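Local structure of regulatory protein BLAR1 (Bacillus licheniformis, 1NRF) at residues Q102-A107 / I180-D185; S106-S111 / S198-T203. The protein probably senses beta-lactam antibiotics at the cell surface through this extracellular sensor domain, which the drug acylates, and passes the signal across the membrane. All coordinates share one frame; numbering follows the deposited sequence.

Contact 1 of 2, residues Q102-A107 / I180-D185; sequences QDLFSA and IETVKD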
ATOM      1  N   GLN A 102      -4.131  -7.652  18.951  1.00 51.71           N
ATOM      2  CA  GLN A 102      -3.317  -7.169  17.855  1.00 48.82           C
ATOM      3  C   GLN A 102      -2.188  -6.256  18.271  1.00 47.07           C
ATOM      4  O   GLN A 102      -2.122  -5.770  19.398  1.00 45.89           O
ATOM      5  CB  GLN A 102      -4.194  -6.458  16.822  1.00 48.46           C
ATOM      6  CG  GLN A 102      -5.169  -7.382  16.118  1.00 49.09           C
ATOM      7  CD  GLN A 102      -4.484  -8.397  15.219  1.00 48.35           C
ATOM      8  OE1 GLN A 102      -5.076  -9.412  14.848  1.00 49.09           O
ATOM      9  NE2 GLN A 102      -3.240  -8.121  14.854  1.00 48.39           N
ATOM     10  N   ASP A 103      -1.299  -6.036  17.316  1.00 46.01           N
ATOM     11  CA  ASP A 103      -0.135  -5.192  17.493  1.00 44.47           C
ATOM     12  C   ASP A 103      -0.041  -4.391  16.196  1.00 43.05           C
ATOM     13  O   ASP A 103      -0.624  -4.795  15.193  1.00 42.35           O
ATOM     14  CB  ASP A 103       1.092  -6.083  17.657  1.00 44.90           C
ATOM     15  CG  ASP A 103       2.279  -5.341  18.185  1.00 44.13           C
ATOM     16  OD1 ASP A 103       3.340  -5.972  18.346  1.00 45.18           O
ATOM     17  OD2 ASP A 103       2.150  -4.129  18.449  1.00 47.18           O
ATOM     18  N   LEU A 104       0.655  -3.258  16.206  1.00 42.55           N
ATOM     19  CA  LEU A 104       0.803  -2.483  14.972  1.00 42.14           C
ATOM     20  C   LEU A 104       1.406  -3.415  13.929  1.00 41.20           C
ATOM     21  O   LEU A 104       0.898  -3.529  12.817  1.00 40.35           O
ATOM     22  CB  LEU A 104       1.735  -1.283  15.171  1.00 40.88           C
ATOM     23  CG  LEU A 104       2.202  -0.583  13.886  1.00 38.58           C
ATOM     24  CD1 LEU A 104       1.025   0.118  13.203  1.00 35.49           C
ATOM     25  CD2 LEU A 104       3.300   0.415  14.229  1.00 36.15           C
ATOM     26  N   PHE A 105       2.484  -4.091  14.320  1.00 41.78           N
ATOM     27  CA  PHE A 105       3.183  -5.030  13.448  1.00 43.20           C
ATOM     28  C   PHE A 105       2.351  -6.257  13.062  1.00 43.10           C
ATOM     29  O   PHE A 105       2.483  -6.773  11.944  1.00 42.27           O
ATOM     30  CB  PHE A 105       4.486  -5.478  14.107  1.00 45.78           C
ATOM     31  CG  PHE A 105       5.617  -4.510  13.928  1.00 50.56           C
ATOM     32  CD1 PHE A 105       5.433  -3.150  14.168  1.00 53.38           C
ATOM     33  CD2 PHE A 105       6.871  -4.953  13.518  1.00 52.18           C
ATOM     34  CE1 PHE A 105       6.484  -2.241  14.001  1.00 53.92           C
ATOM     35  CE2 PHE A 105       7.930  -4.057  13.349  1.00 52.85           C
ATOM     36  CZ  PHE A 105       7.735  -2.697  13.591  1.00 53.77           C
ATOM     37  N   SER A 106       1.502  -6.735  13.972  1.00 41.16           N
ATOM     38  CA  SER A 106       0.671  -7.892  13.647  1.00 39.58           C
ATOM     39  C   SER A 106      -0.542  -7.475  12.796  1.00 38.30           C
ATOM     40  O   SER A 106      -0.984  -8.214  11.911  1.00 37.44           O
ATOM     41  CB  SER A 106       0.215  -8.617  14.926  1.00 38.29           C
ATOM     42  OG  SER A 106      -0.725  -7.871  15.677  1.00 35.29           O
ATOM     43  N   ALA A 107      -1.057  -6.276  13.053  1.00 36.57           N
ATOM     44  CA  ALA A 107      -2.212  -5.767  12.325  1.00 35.78           C
ATOM     45  C   ALA A 107      -1.887  -5.537  10.849  1.00 35.05           C
ATOM     46  O   ALA A 107      -2.735  -5.752   9.980  1.00 32.80           O
ATOM     47  CB  ALA A 107      -2.707  -4.472  12.972  1.00 34.58           C
ATOM     48  N   ILE A 180       8.708   7.223  10.796  1.00 38.36           N
ATOM     49  CA  ILE A 180       8.936   6.742   9.435  1.00 39.66           C
ATOM     50  C   ILE A 180       9.565   5.351   9.539  1.00 40.50           C
ATOM     51  O   ILE A 180       9.111   4.396   8.910  1.00 39.80           O
ATOM     52  CB  ILE A 180       9.941   7.652   8.662  1.00 39.80           C
ATOM     53  CG1 ILE A 180       9.391   9.075   8.527  1.00 39.30           C
ATOM     54  CG2 ILE A 180      10.249   7.043   7.301  1.00 39.42           C
ATOM     55  CD1 ILE A 180       8.148   9.180   7.666  1.00 39.17           C
ATOM     56  N   GLU A 181      10.627   5.264  10.338  1.00 41.42           N
ATOM     57  CA  GLU A 181      11.351   4.015  10.556  1.00 42.03           C
ATOM     58  C   GLU A 181      10.429   2.934  11.102  1.00 40.06           C
ATOM     59  O   GLU A 181      10.566   1.761  10.748  1.00 38.71           O
ATOM     60  CB  GLU A 181      12.510   4.239  11.533  1.00 43.99           C
ATOM     61  CG  GLU A 181      13.819   4.622  10.875  1.00 48.36           C
ATOM     62  CD  GLU A 181      14.825   5.202  11.868  1.00 52.64           C
ATOM     63  OE1 GLU A 181      14.959   4.650  12.988  1.00 54.14           O
ATOM     64  OE2 GLU A 181      15.488   6.206  11.521  1.00 53.56           O
ATOM     65  N   THR A 182       9.495   3.340  11.963  1.00 37.14           N
ATOM     66  CA  THR A 182       8.541   2.412  12.558  1.00 34.87           C
ATOM     67  C   THR A 182       7.594   1.842  11.507  1.00 33.96           C
ATOM     68  O   THR A 182       7.341   0.641  11.481  1.00 34.37           O
ATOM     69  CB  THR A 182       7.700   3.097  13.657  1.00 35.98           C
ATOM     70  OG1 THR A 182       8.566   3.741  14.601  1.00 34.80           O
ATOM     71  CG2 THR A 182       6.855   2.064  14.384  1.00 33.65           C
ATOM     72  N   VAL A 183       7.066   2.705  10.643  1.00 32.49           N
ATOM     73  CA  VAL A 183       6.161   2.250   9.589  1.00 32.63           C
ATOM     74  C   VAL A 183       6.936   1.414   8.579  1.00 31.84           C
ATOM     75  O   VAL A 183       6.386   0.485   7.974  1.00 29.36           O
ATOM     76  CB  VAL A 183       5.491   3.437   8.851  1.00 31.50           C
ATOM     77  CG1 VAL A 183       4.738   2.935   7.635  1.00 25.91           C
ATOM     78  CG2 VAL A 183       4.536   4.160   9.797  1.00 32.17           C
ATOM     79  N   LYS A 184       8.212   1.751   8.409  1.00 31.13           N
ATOM     80  CA  LYS A 184       9.072   1.032   7.477  1.00 31.74           C
ATOM     81  C   LYS A 184       9.239  -0.413   7.920  1.00 34.05           C
ATOM     82  O   LYS A 184       9.143  -1.321   7.105  1.00 33.71           O
ATOM     83  CB  LYS A 184      10.438   1.718   7.357  1.00 28.15           C
ATOM     84  CG  LYS A 184      10.489   2.737   6.235  1.00 28.76           C
ATOM     85  CD  LYS A 184      11.833   3.462   6.131  1.00 29.21           C
ATOM     86  CE  LYS A 184      11.875   4.316   4.860  1.00 30.89           C
ATOM     87  NZ  LYS A 184      13.132   5.106   4.673  1.00 33.57           N
ATOM     88  N   ASP A 185       9.464  -0.622   9.218  1.00 36.47           N
ATOM     89  CA  ASP A 185       9.623  -1.972   9.751  1.00 38.68           C
ATOM     90  C   ASP A 185       8.327  -2.767   9.688  1.00 38.05           C
ATOM     91  O   ASP A 185       8.349  -3.973   9.464  1.00 40.81           O
ATOM     92  CB  ASP A 185      10.092  -1.939  11.207  1.00 41.95           C
ATOM     93  CG  ASP A 185      11.421  -1.248  11.378  1.00 45.37           C
ATOM     94  OD1 ASP A 185      12.339  -1.522  10.577  1.00 48.97           O
ATOM     95  OD2 ASP A 185      11.553  -0.439  12.323  1.00 49.07           O
TER
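Two helices of the helical part of this penicillin-binding sensor domain meet here: the first turn of helix 104-110, carrying Leu104 and Phe105, comes against Thr182 in the middle and Asp185 near the end of helix 177-187. The backbones stay well apart, with Phe105 CA 8.0 Å from Asp185 CA, and side chains fill the interval. Most of the contact falls to Phe105. Its far end does the touching: Phe105 CZ lies 3.4 Å from Asp185 CB. On the same ring, Phe105 CE1 comes to 3.9 Å from the backbone oxygen Thr182 O. Both neighbours approach the ring at a slant. The ring and the Asp185 carboxylate are turned 41° from each other, and it is the aspartate methylene, CB, that meets the far end of the ring. The Asp185 carboxylate is engaged elsewhere, OD1 in a salt bridge with Arg188 NH1.

Further into the protein, Leu104 CD2 meets Thr182 CG2 at 3.9 Å, methyl against methyl, the two side chains crossing at about a right angle. Leu104 reaches over because CG stands opposite the backbone N (chi1 167°), which sends the branch out toward the other helix. In Thr182 the chi1 of -52° divides the labour: the methyl faces the leucine, while OG1 turns back along its own helix to hydrogen-bond Ser178 O. Leu104 also touches Ala70 and Thr182 touches Leu74, so both side chains reach helix 66-76. Such side-chain packing between helices belongs to the all-helical region of the serine beta-lactamase and penicillin-binding protein fold.

Contact 2 of 2, residues S106-S111 / S198-T203; sequences SAMSSS and SGKTGT
Lys200 NZ donates a hydrogen bond to Ser111 OG at 2.8 Å, joining strand 195-205 to the residue that follows helix 104-110. The same nitrogen, Lys200 NZ, bonds to Thr201 O at 3.2 Å, where it sits 24° out of the carbonyl plane, so two oxygens from different parts of the chain grip it. Lys200 gets there along a bent path: its chain kinks at chi2 (-95°) and again at chi4, carrying NZ round to the serine. Behind the nitrogen, Lys200 CE passes 3.7 Å from Met108 O, and Met108 SD lies a loose 4.3 Å from Lys200 CG, lining the aliphatic part of the lysine.

What places Ser111 is the end of its helix. It has positive phi (55°) and is the C-prime residue of a Schellman motif, in which Thr112 N bonds to Ala107 O and Ser111 N more weakly to Met108 O. Ser63, the acyl-ester serine by similarity, touches both Ser111 and Lys200. With Lys66 also against Lys200, this is consistent with the SxxK and K(T/S)G elements of penicillin-recognising enzymes, and probably forms part of the beta-lactam site.

On the strand side, Lys200 pairs through its backbone with Ile216 of strand 211-220. Across from it, Met108 packs on Ala70 of helix 66-76 and Phe116 of helix 113-123, so the contact lies where strand 195-205, one in from the edge strand 188-192, faces the helical region.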
ATOM      1  N   SER A 106       1.502  -6.735  13.972  1.00 41.16           N
ATOM      2  CA  SER A 106       0.671  -7.892  13.647  1.00 39.58           C
ATOM      3  C   SER A 106      -0.542  -7.475  12.796  1.00 38.30           C
ATOM      4  O   SER A 106      -0.984  -8.214  11.911  1.00 37.44           O
ATOM      5  CB  SER A 106       0.215  -8.617  14.926  1.00 38.29           C
ATOM      6  OG  SER A 106      -0.725  -7.871  15.677  1.00 35.29           O
ATOM      7  N   ALA A 107      -1.057  -6.276  13.053  1.00 36.57           N
ATOM      8  CA  ALA A 107      -2.212  -5.767  12.325  1.00 35.78           C
ATOM      9  C   ALA A 107      -1.887  -5.537  10.849  1.00 35.05           C
ATOM     10  O   ALA A 107      -2.735  -5.752   9.980  1.00 32.80           O
ATOM     11  CB  ALA A 107      -2.707  -4.472  12.972  1.00 34.58           C
ATOM     12  N   MET A 108      -0.659  -5.094  10.581  1.00 35.24           N
ATOM     13  CA  MET A 108      -0.197  -4.849   9.221  1.00 35.49           C
ATOM     14  C   MET A 108      -0.069  -6.147   8.437  1.00 35.73           C
ATOM     15  O   MET A 108      -0.644  -6.284   7.355  1.00 36.88           O
ATOM     16  CB  MET A 108       1.167  -4.152   9.226  1.00 34.29           C
ATOM     17  CG  MET A 108       1.098  -2.643   9.284  1.00 36.03           C
ATOM     18  SD  MET A 108       0.471  -1.835   7.765  1.00 27.53           S
ATOM     19  CE  MET A 108       0.996  -0.165   8.130  1.00 32.07           C
ATOM     20  N   SER A 109       0.702  -7.088   8.979  1.00 34.50           N
ATOM     21  CA  SER A 109       0.918  -8.374   8.316  1.00 34.86           C
ATOM     22  C   SER A 109      -0.406  -9.040   8.026  1.00 34.98           C
ATOM     23  O   SER A 109      -0.609  -9.615   6.961  1.00 37.35           O
ATOM     24  CB  SER A 109       1.732  -9.318   9.200  1.00 33.81           C
ATOM     25  OG  SER A 109       2.835  -8.658   9.780  1.00 36.16           O
ATOM     26  N   SER A 110      -1.314  -8.941   8.983  1.00 34.83           N
ATOM     27  CA  SER A 110      -2.607  -9.572   8.859  1.00 34.63           C
ATOM     28  C   SER A 110      -3.711  -8.671   8.309  1.00 34.29           C
ATOM     29  O   SER A 110      -4.823  -9.132   8.038  1.00 31.67           O
ATOM     30  CB  SER A 110      -2.993 -10.134  10.225  1.00 35.21           C
ATOM     31  OG  SER A 110      -1.987 -11.041  10.665  1.00 35.25           O
ATOM     32  N   SER A 111      -3.401  -7.394   8.113  1.00 34.43           N
ATOM     33  CA  SER A 111      -4.404  -6.465   7.613  1.00 37.20           C
ATOM     34  C   SER A 111      -5.614  -6.519   8.539  1.00 38.05           C
ATOM     35  O   SER A 111      -6.759  -6.497   8.083  1.00 38.55           O
ATOM     36  CB  SER A 111      -4.837  -6.835   6.188  1.00 35.89           C
ATOM     37  OG  SER A 111      -3.796  -6.610   5.257  1.00 35.45           O
ATOM     38  N   SER A 198       9.879  -4.526   0.781  1.00 29.90           N
ATOM     39  CA  SER A 198       8.872  -3.932   1.654  1.00 29.51           C
ATOM     40  C   SER A 198       7.612  -3.833   0.786  1.00 29.98           C
ATOM     41  O   SER A 198       7.713  -3.590  -0.424  1.00 29.26           O
ATOM     42  CB  SER A 198       9.289  -2.525   2.113  1.00 30.70           C
ATOM     43  OG  SER A 198      10.372  -2.556   3.031  1.00 31.47           O
ATOM     44  N   GLY A 199       6.440  -4.033   1.390  1.00 27.02           N
ATOM     45  CA  GLY A 199       5.203  -3.949   0.640  1.00 24.17           C
ATOM     46  C   GLY A 199       3.946  -4.158   1.462  1.00 26.10           C
ATOM     47  O   GLY A 199       4.005  -4.496   2.644  1.00 26.05           O
ATOM     48  N   LYS A 200       2.795  -3.955   0.829  1.00 26.35           N
ATOM     49  CA  LYS A 200       1.513  -4.122   1.501  1.00 26.45           C
ATOM     50  C   LYS A 200       0.400  -4.425   0.500  1.00 25.36           C
ATOM     51  O   LYS A 200       0.267  -3.751  -0.523  1.00 24.53           O
ATOM     52  CB  LYS A 200       1.183  -2.865   2.313  1.00 28.43           C
ATOM     53  CG  LYS A 200       0.532  -3.169   3.667  1.00 32.22           C
ATOM     54  CD  LYS A 200      -0.978  -3.115   3.573  1.00 32.42           C
ATOM     55  CE  LYS A 200      -1.631  -4.055   4.550  1.00 28.01           C
ATOM     56  NZ  LYS A 200      -1.605  -5.429   3.994  1.00 32.03           N
ATOM     57  N   THR A 201      -0.387  -5.452   0.804  1.00 24.95           N
ATOM     58  CA  THR A 201      -1.492  -5.878  -0.059  1.00 25.82           C
ATOM     59  C   THR A 201      -2.792  -5.144   0.221  1.00 26.23           C
ATOM     60  O   THR A 201      -2.970  -4.548   1.275  1.00 26.46           O
ATOM     61  CB  THR A 201      -1.821  -7.372   0.118  1.00 24.13           C
ATOM     62  OG1 THR A 201      -2.181  -7.609   1.486  1.00 25.19           O
ATOM     63  CG2 THR A 201      -0.651  -8.238  -0.272  1.00 22.81           C
ATOM     64  N   GLY A 202      -3.708  -5.238  -0.736  1.00 27.39           N
ATOM     65  CA  GLY A 202      -5.008  -4.616  -0.602  1.00 29.26           C
ATOM     66  C   GLY A 202      -6.018  -5.406  -1.408  1.00 29.86           C
ATOM     67  O   GLY A 202      -5.732  -5.822  -2.536  1.00 27.93           O
ATOM     68  N   THR A 203      -7.187  -5.642  -0.823  1.00 29.51           N
ATOM     69  CA  THR A 203      -8.249  -6.370  -1.506  1.00 31.95           C
ATOM     70  C   THR A 203      -9.583  -5.645  -1.369  1.00 33.56           C
ATOM     71  O   THR A 203      -9.911  -5.131  -0.300  1.00 34.79           O
ATOM     72  CB  THR A 203      -8.428  -7.796  -0.947  1.00 31.77           C
ATOM     73  OG1 THR A 203      -7.228  -8.546  -1.151  1.00 30.88           O
ATOM     74  CG2 THR A 203      -9.579  -8.500  -1.661  1.00 32.15           C
TER

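How the contacts relate
Both contacts draw on helix 104-110 and start from one continuous piece of chain, sharing Ser106 and Ala107; their centres are about 10 Å apart. Contact 1 uses the beginning of that helix and goes on to helix 177-187, so it stays within the helical region. Contact 2 uses the end of the helix and reaches strand 195-205 of the mixed sheet. Along the chain the partners follow in that order, 180-185 before 198-203, with the short strand 188-192 between them. One short helix thus packs among helices at its start and borders the presumed acylation site at its end, within the transpeptidase-like sensor domain.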